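Local coordinates for Ice-binding protein (Flavobacteriaceae bacterium, PDB 5UYT) that probably binds ice crystals and limits their growth, as expected of a bacterial antifreeze protein built from right-handed beta-helix domains, at residues A[232-237]-A[251-256]; A[226-231]-A[245-250]. One frame throughout, in Å; residues are numbered along the deposited sequence.

Interactions 1 and 2 join the same two neighbouring turns of a right-handed beta-helix, on different faces. The chain runs through 226-231 into 232-237, and through 245-250 into 251-256, so each strand pair continues directly into the other. Both pairs are parallel and in register. Interaction 1 is partly exposed: the pair Thr234 and Thr253 and a shared water lie outside, while Leu233 and Thr252 turn to the buried face and the Phe255 ring reaches in beside Leu233. Interaction 2 is more deeply buried at its strands, with Phe227 covered by helix 270-288, and opens to solvent at the glycine-rich corner. The two meet inside the solenoid, where Leu233 packs on Ile226 and Gly246.

Interaction 1 (A[232-237]-A[251-256])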
ATOM      1  N   ALA A 232      -1.980  -9.615 -33.942  1.00 20.74           N
ATOM      2  CA  ALA A 232      -0.971 -10.671 -34.042  1.00 20.08           C
ATOM      3  C   ALA A 232      -0.305 -10.906 -32.692  1.00 19.15           C
ATOM      4  O   ALA A 232      -0.059  -9.960 -31.963  1.00 19.11           O
ATOM      5  CB  ALA A 232       0.081 -10.289 -35.066  1.00 21.12           C
ATOM      6  N   LEU A 233       0.011 -12.167 -32.386  1.00 18.17           N
ATOM      7  CA  LEU A 233       0.798 -12.456 -31.180  1.00 17.16           C
ATOM      8  C   LEU A 233       2.112 -13.040 -31.673  1.00 17.16           C
ATOM      9  O   LEU A 233       2.096 -14.071 -32.347  1.00 16.65           O
ATOM     10  CB  LEU A 233       0.028 -13.423 -30.258  1.00 17.24           C
ATOM     11  CG  LEU A 233       0.779 -14.100 -29.120  1.00 17.34           C
ATOM     12  CD1 LEU A 233       1.454 -13.087 -28.190  1.00 16.24           C
ATOM     13  CD2 LEU A 233      -0.155 -15.042 -28.361  1.00 17.70           C
ATOM     14  N   THR A 234       3.237 -12.374 -31.379  1.00 16.18           N
ATOM     15  CA  THR A 234       4.523 -12.800 -31.955  1.00 16.29           C
ATOM     16  C   THR A 234       5.544 -12.904 -30.848  1.00 15.89           C
ATOM     17  O   THR A 234       5.788 -11.922 -30.144  1.00 16.04           O
ATOM     18  CB  THR A 234       5.048 -11.782 -32.964  1.00 17.06           C
ATOM     19  OG1 THR A 234       4.062 -11.624 -33.992  1.00 17.73           O
ATOM     20  CG2 THR A 234       6.314 -12.362 -33.657  1.00 16.99           C
ATOM     21  N   ASN A 235       6.137 -14.079 -30.696  1.00 15.26           N
ATOM     22  CA  ASN A 235       7.282 -14.219 -29.806  1.00 14.31           C
ATOM     23  C   ASN A 235       8.589 -14.280 -30.588  1.00 14.47           C
ATOM     24  O   ASN A 235       8.623 -14.818 -31.705  1.00 15.34           O
ATOM     25  CB  ASN A 235       7.188 -15.506 -28.964  1.00 13.90           C
ATOM     26  CG  ASN A 235       8.398 -15.688 -28.038  1.00 14.32           C
ATOM     27  OD1 ASN A 235       8.586 -14.940 -27.037  1.00 14.94           O
ATOM     28  ND2 ASN A 235       9.281 -16.646 -28.391  1.00 13.97           N
ATOM     29  N   ALA A 236       9.637 -13.717 -30.013  1.00 14.25           N
ATOM     30  CA  ALA A 236      11.019 -13.911 -30.513  1.00 14.51           C
ATOM     31  C   ALA A 236      11.903 -14.342 -29.371  1.00 14.90           C
ATOM     32  O   ALA A 236      11.579 -14.086 -28.196  1.00 13.50           O
ATOM     33  CB  ALA A 236      11.568 -12.625 -31.103  1.00 15.38           C
ATOM     34  N   GLY A 237      13.034 -14.969 -29.722  1.00 14.93           N
ATOM     35  CA  GLY A 237      13.979 -15.443 -28.703  1.00 14.41           C
ATOM     36  C   GLY A 237      13.448 -16.703 -28.012  1.00 14.06           C
ATOM     37  O   GLY A 237      12.472 -17.331 -28.456  1.00 14.29           O
ATOM     38  N   LEU A 251      -2.562 -14.158 -36.328  1.00 22.07           N
ATOM     39  CA  LEU A 251      -1.758 -15.372 -36.168  1.00 21.40           C
ATOM     40  C   LEU A 251      -0.892 -15.320 -34.927  1.00 20.11           C
ATOM     41  O   LEU A 251      -0.429 -14.251 -34.531  1.00 19.62           O
ATOM     42  CB  LEU A 251      -0.845 -15.549 -37.380  1.00 22.12           C
ATOM     43  CG  LEU A 251      -1.629 -15.712 -38.689  1.00 23.94           C
ATOM     44  CD1 LEU A 251      -0.691 -15.684 -39.890  1.00 25.48           C
ATOM     45  CD2 LEU A 251      -2.438 -17.003 -38.656  1.00 24.94           C
ATOM     46  N   THR A 252      -0.661 -16.482 -34.316  1.00 19.19           N
ATOM     47  CA  THR A 252       0.312 -16.595 -33.234  1.00 17.77           C
ATOM     48  C   THR A 252       1.553 -17.281 -33.791  1.00 17.63           C
ATOM     49  O   THR A 252       1.449 -18.368 -34.361  1.00 17.91           O
ATOM     50  CB  THR A 252      -0.291 -17.406 -32.060  1.00 17.68           C
ATOM     51  OG1 THR A 252      -1.417 -16.677 -31.531  1.00 17.37           O
ATOM     52  CG2 THR A 252       0.757 -17.607 -30.970  1.00 17.28           C
ATOM     53  N   THR A 253       2.719 -16.637 -33.701  1.00 16.88           N
ATOM     54  CA  THR A 253       3.977 -17.281 -34.195  1.00 16.89           C
ATOM     55  C   THR A 253       5.079 -17.073 -33.178  1.00 16.46           C
ATOM     56  O   THR A 253       4.963 -16.236 -32.276  1.00 16.43           O
ATOM     57  CB  THR A 253       4.465 -16.700 -35.558  1.00 17.65           C
ATOM     58  OG1 THR A 253       4.845 -15.322 -35.369  1.00 17.94           O
ATOM     59  CG2 THR A 253       3.379 -16.782 -36.621  1.00 18.61           C
ATOM     60  N   GLY A 254       6.169 -17.810 -33.327  1.00 15.43           N
ATOM     61  CA  GLY A 254       7.348 -17.596 -32.519  1.00 15.76           C
ATOM     62  C   GLY A 254       7.424 -18.368 -31.208  1.00 14.52           C
ATOM     63  O   GLY A 254       8.501 -18.427 -30.597  1.00 14.15           O
ATOM     64  N   PHE A 255       6.293 -18.933 -30.749  1.00 14.94           N
ATOM     65  CA  PHE A 255       6.328 -19.781 -29.548  1.00 13.84           C
ATOM     66  C   PHE A 255       6.672 -21.217 -29.944  1.00 14.32           C
ATOM     67  O   PHE A 255       6.109 -21.760 -30.890  1.00 15.63           O
ATOM     68  CB  PHE A 255       4.981 -19.771 -28.833  1.00 14.54           C
ATOM     69  CG  PHE A 255       4.645 -18.439 -28.222  1.00 14.93           C
ATOM     70  CD1 PHE A 255       5.035 -18.167 -26.920  1.00 14.81           C
ATOM     71  CD2 PHE A 255       4.033 -17.448 -28.969  1.00 15.23           C
ATOM     72  CE1 PHE A 255       4.806 -16.904 -26.338  1.00 14.55           C
ATOM     73  CE2 PHE A 255       3.767 -16.192 -28.399  1.00 16.12           C
ATOM     74  CZ  PHE A 255       4.165 -15.915 -27.069  1.00 15.57           C
ATOM     75  N   GLN A 256       7.614 -21.812 -29.220  1.00 13.21           N
ATOM     76  CA  GLN A 256       8.064 -23.173 -29.519  1.00 13.85           C
ATOM     77  C   GLN A 256       7.297 -24.113 -28.634  1.00 14.44           C
ATOM     78  O   GLN A 256       7.275 -23.932 -27.372  1.00 14.70           O
ATOM     79  CB  GLN A 256       9.572 -23.289 -29.297  1.00 13.97           C
ATOM     80  CG  GLN A 256      10.346 -22.365 -30.234  1.00 13.56           C
ATOM     81  CD  GLN A 256      11.843 -22.375 -29.931  1.00 13.93           C
ATOM     82  OE1 GLN A 256      12.301 -21.949 -28.844  1.00 14.92           O
ATOM     83  NE2 GLN A 256      12.625 -22.856 -30.887  1.00 13.93           N
TER
HETATM   84  O   HOH W   1       2.207 -13.536 -35.354  1.00 19.83           O
HETATM   85  O   HOH W   2      11.215 -19.717 -27.764  1.00 15.39           O
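Asn235 and Phe255 form the centre of this contact. CB of Asn235 sits over the middle of the Phe255 ring, 3.5 Å from its centroid, in a CH-pi contact. The two side chains cross at about a right angle. With CG of Asn235 extended away from the backbone N (chi1 179°), the amide runs on past the ring, and ND2 reaches O of Gly254 at 2.9 Å. The N-H points almost straight at the oxygen, but ND2 lies above the plane of the accepting carbonyl. CG of Leu233 meets CE2 of Phe255 at 3.7 Å, and its CD2 lies against CG2 of Thr252.

Three backbone bonds hold the parallel strands in register. They run from Leu233 N to Leu251 O, from Thr253 N to Leu233 O and from Asn235 N to Thr253 O. On the outer face Thr234 and Thr253 lie side by side. One water bridges OG1 of Thr234 and OG1 of Thr253 and donates to O of Leu251. Strand 409-412 pairs with the other edge of 233-236. The other end of the Asn235 amide, OD1, is hydrogen-bonded to the hydroxyls of Thr239 and Thr411. The amide is thus held from both ends.

The chemistry is two-sided: Leu233, the Phe255 ring and the methyl of Thr252 pack on the inner face, while the hydroxyls of Thr234 and Thr253 share a water on the outer one, and a buried asparagine amide ties one turn to the next.

Interaction 2 (A[226-231]-A[245-250]); sequences IFSGNG and VGTNVG
Phe227 lies beside the backbone of the neighbouring turn, with CD1 of its ring 3.3 Å from O of Gly246. The ring approaches that carbonyl obliquely. It extends on toward Asn248 because CG stands opposite the backbone N about the first torsion (chi1 176°). Helix 270-288 packs on Phe227 through Thr272, Ala275 and Leu279, and the ring of Tyr224 meets it edge-to-face. With an alanine here, the space between this helix and the strand would probably be poorly filled, and Tyr224 would lose its aromatic partner.

Ile226 and Val245 point the same way on the other face, packed side by side. The strands are parallel, joined by bonds from Gly246 N to Ile226 O, from Ser228 N to Gly246 O and from Asn248 N to Ser228 O.

At the corner, OG1 of Thr247 is 2.7 Å from O of Gly231 and 3.1 Å from O of Val249; its single proton can serve either acceptor. Gly231 N donates to O of Val249 at 2.9 Å. Asn230 and Val249 cross obliquely, OD1 of Asn230 lying 3.6 Å from CB of Val249. Ser228 OG accepts from Asn230 N, an ST turn, and also bonds to O of Gly407.

Phe227 therefore packs on one face and Ile226 with Val245 on the other, while the hydroxyls of Ser228 and Thr247 lie within bonding reach of backbone atoms where the chain turns.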
ATOM      1  N   ILE A 226      -0.802 -15.630 -22.194  1.00 15.15           N
ATOM      2  CA  ILE A 226      -0.562 -14.502 -23.105  0.50 15.47           C
ATOM      3  C   ILE A 226      -1.673 -14.591 -24.147  1.00 16.36           C
ATOM      4  O   ILE A 226      -1.778 -15.619 -24.856  1.00 16.88           O
ATOM      5  CB  ILE A 226       0.802 -14.613 -23.828  0.50 14.78           C
ATOM      6  CG1 ILE A 226       1.942 -14.790 -22.817  0.50 14.10           C
ATOM      7  CG2 ILE A 226       1.043 -13.407 -24.737  0.50 15.45           C
ATOM      8  CD1 ILE A 226       2.277 -13.562 -21.997  0.50 13.81           C
ATOM      9  N   PHE A 227      -2.503 -13.565 -24.225  1.00 17.01           N
ATOM     10  CA  PHE A 227      -3.682 -13.644 -25.092  1.00 17.59           C
ATOM     11  C   PHE A 227      -4.103 -12.284 -25.608  1.00 18.65           C
ATOM     12  O   PHE A 227      -4.175 -11.321 -24.830  1.00 17.93           O
ATOM     13  CB  PHE A 227      -4.854 -14.319 -24.352  1.00 18.27           C
ATOM     14  CG  PHE A 227      -6.133 -14.341 -25.154  1.00 19.38           C
ATOM     15  CD1 PHE A 227      -6.316 -15.282 -26.159  1.00 20.32           C
ATOM     16  CD2 PHE A 227      -7.150 -13.404 -24.931  1.00 20.25           C
ATOM     17  CE1 PHE A 227      -7.503 -15.306 -26.918  1.00 20.55           C
ATOM     18  CE2 PHE A 227      -8.330 -13.421 -25.696  1.00 21.45           C
ATOM     19  CZ  PHE A 227      -8.501 -14.380 -26.690  1.00 21.75           C
ATOM     20  N   SER A 228      -4.394 -12.211 -26.913  1.00 18.85           N
ATOM     21  CA  SER A 228      -5.054 -11.021 -27.488  1.00 20.29           C
ATOM     22  C   SER A 228      -6.429 -11.375 -28.038  1.00 21.03           C
ATOM     23  O   SER A 228      -6.582 -12.374 -28.759  1.00 20.85           O
ATOM     24  CB  SER A 228      -4.241 -10.376 -28.630  1.00 21.40           C
ATOM     25  OG  SER A 228      -4.968  -9.215 -29.099  1.00 23.65           O
ATOM     26  N   GLY A 229      -7.423 -10.557 -27.716  1.00 20.95           N
ATOM     27  CA  GLY A 229      -8.711 -10.656 -28.426  1.00 21.77           C
ATOM     28  C   GLY A 229      -8.629 -10.268 -29.893  1.00 22.91           C
ATOM     29  O   GLY A 229      -9.511 -10.650 -30.704  1.00 23.52           O
ATOM     30  N   ASN A 230      -7.618  -9.475 -30.267  1.00 22.59           N
ATOM     31  CA  ASN A 230      -7.534  -8.967 -31.656  1.00 24.28           C
ATOM     32  C   ASN A 230      -6.140  -8.406 -31.933  1.00 23.97           C
ATOM     33  O   ASN A 230      -5.794  -7.340 -31.404  1.00 23.96           O
ATOM     34  CB  ASN A 230      -8.603  -7.874 -31.896  1.00 26.10           C
ATOM     35  CG  ASN A 230      -8.709  -7.446 -33.347  1.00 28.52           C
ATOM     36  OD1 ASN A 230      -7.767  -7.540 -34.120  1.00 29.82           O
ATOM     37  ND2 ASN A 230      -9.880  -6.993 -33.726  1.00 31.30           N
ATOM     38  N   GLY A 231      -5.373  -9.095 -32.774  1.00 22.87           N
ATOM     39  CA  GLY A 231      -4.049  -8.616 -33.179  1.00 22.51           C
ATOM     40  C   GLY A 231      -3.032  -9.745 -33.134  1.00 21.18           C
ATOM     41  O   GLY A 231      -3.178 -10.683 -32.342  1.00 20.18           O
ATOM     42  N   VAL A 245      -1.431 -19.876 -25.091  1.00 15.41           N
ATOM     43  CA  VAL A 245      -1.140 -18.593 -25.728  1.00 15.44           C
ATOM     44  C   VAL A 245      -1.957 -18.534 -27.005  1.00 15.57           C
ATOM     45  O   VAL A 245      -2.219 -19.572 -27.622  1.00 15.63           O
ATOM     46  CB  VAL A 245       0.376 -18.377 -26.020  1.00 14.91           C
ATOM     47  CG1 VAL A 245       1.193 -18.396 -24.720  1.00 14.90           C
ATOM     48  CG2 VAL A 245       0.928 -19.406 -27.024  1.00 15.12           C
ATOM     49  N   GLY A 246      -2.394 -17.339 -27.411  1.00 15.86           N
ATOM     50  CA  GLY A 246      -3.037 -17.249 -28.727  1.00 16.64           C
ATOM     51  C   GLY A 246      -3.673 -15.894 -28.975  1.00 17.39           C
ATOM     52  O   GLY A 246      -3.686 -15.035 -28.076  1.00 17.13           O
ATOM     53  N   THR A 247      -4.123 -15.691 -30.212  1.00 17.51           N
ATOM     54  CA  THR A 247      -4.959 -14.539 -30.531  1.00 18.42           C
ATOM     55  C   THR A 247      -6.280 -14.972 -31.169  1.00 19.63           C
ATOM     56  O   THR A 247      -6.343 -15.984 -31.892  1.00 20.62           O
ATOM     57  CB  THR A 247      -4.236 -13.507 -31.420  1.00 18.53           C
ATOM     58  OG1 THR A 247      -5.137 -12.435 -31.657  1.00 19.29           O
ATOM     59  CG2 THR A 247      -3.795 -14.113 -32.770  1.00 19.04           C
ATOM     60  N   ASN A 248      -7.344 -14.216 -30.890  1.00 20.20           N
ATOM     61  CA  ASN A 248      -8.616 -14.444 -31.585  1.00 21.69           C
ATOM     62  C   ASN A 248      -8.739 -13.778 -32.961  1.00 22.41           C
ATOM     63  O   ASN A 248      -9.692 -14.055 -33.703  1.00 23.39           O
ATOM     64  CB  ASN A 248      -9.831 -14.079 -30.733  1.00 21.68           C
ATOM     65  CG  ASN A 248     -11.087 -14.823 -31.197  1.00 23.30           C
ATOM     66  OD1 ASN A 248     -11.029 -16.023 -31.490  1.00 23.04           O
ATOM     67  ND2 ASN A 248     -12.205 -14.104 -31.338  1.00 23.93           N
ATOM     68  N   VAL A 249      -7.817 -12.889 -33.317  1.00 22.17           N
ATOM     69  CA  VAL A 249      -7.800 -12.322 -34.681  1.00 23.28           C
ATOM     70  C   VAL A 249      -6.350 -12.154 -35.114  1.00 23.19           C
ATOM     71  O   VAL A 249      -5.617 -11.365 -34.518  1.00 22.38           O
ATOM     72  CB  VAL A 249      -8.514 -10.950 -34.811  1.00 24.19           C
ATOM     73  CG1 VAL A 249      -8.622 -10.553 -36.297  1.00 25.46           C
ATOM     74  CG2 VAL A 249      -9.900 -10.967 -34.166  1.00 24.95           C
ATOM     75  N   GLY A 250      -5.955 -12.875 -36.174  1.00 23.67           N
ATOM     76  CA  GLY A 250      -4.576 -12.837 -36.647  1.00 23.62           C
ATOM     77  C   GLY A 250      -3.884 -14.178 -36.394  1.00 23.29           C
ATOM     78  O   GLY A 250      -4.544 -15.218 -36.330  1.00 24.45           O
TER
HETATM   79  O   HOH W   3     -12.134 -11.178 -30.866  1.00 23.59           O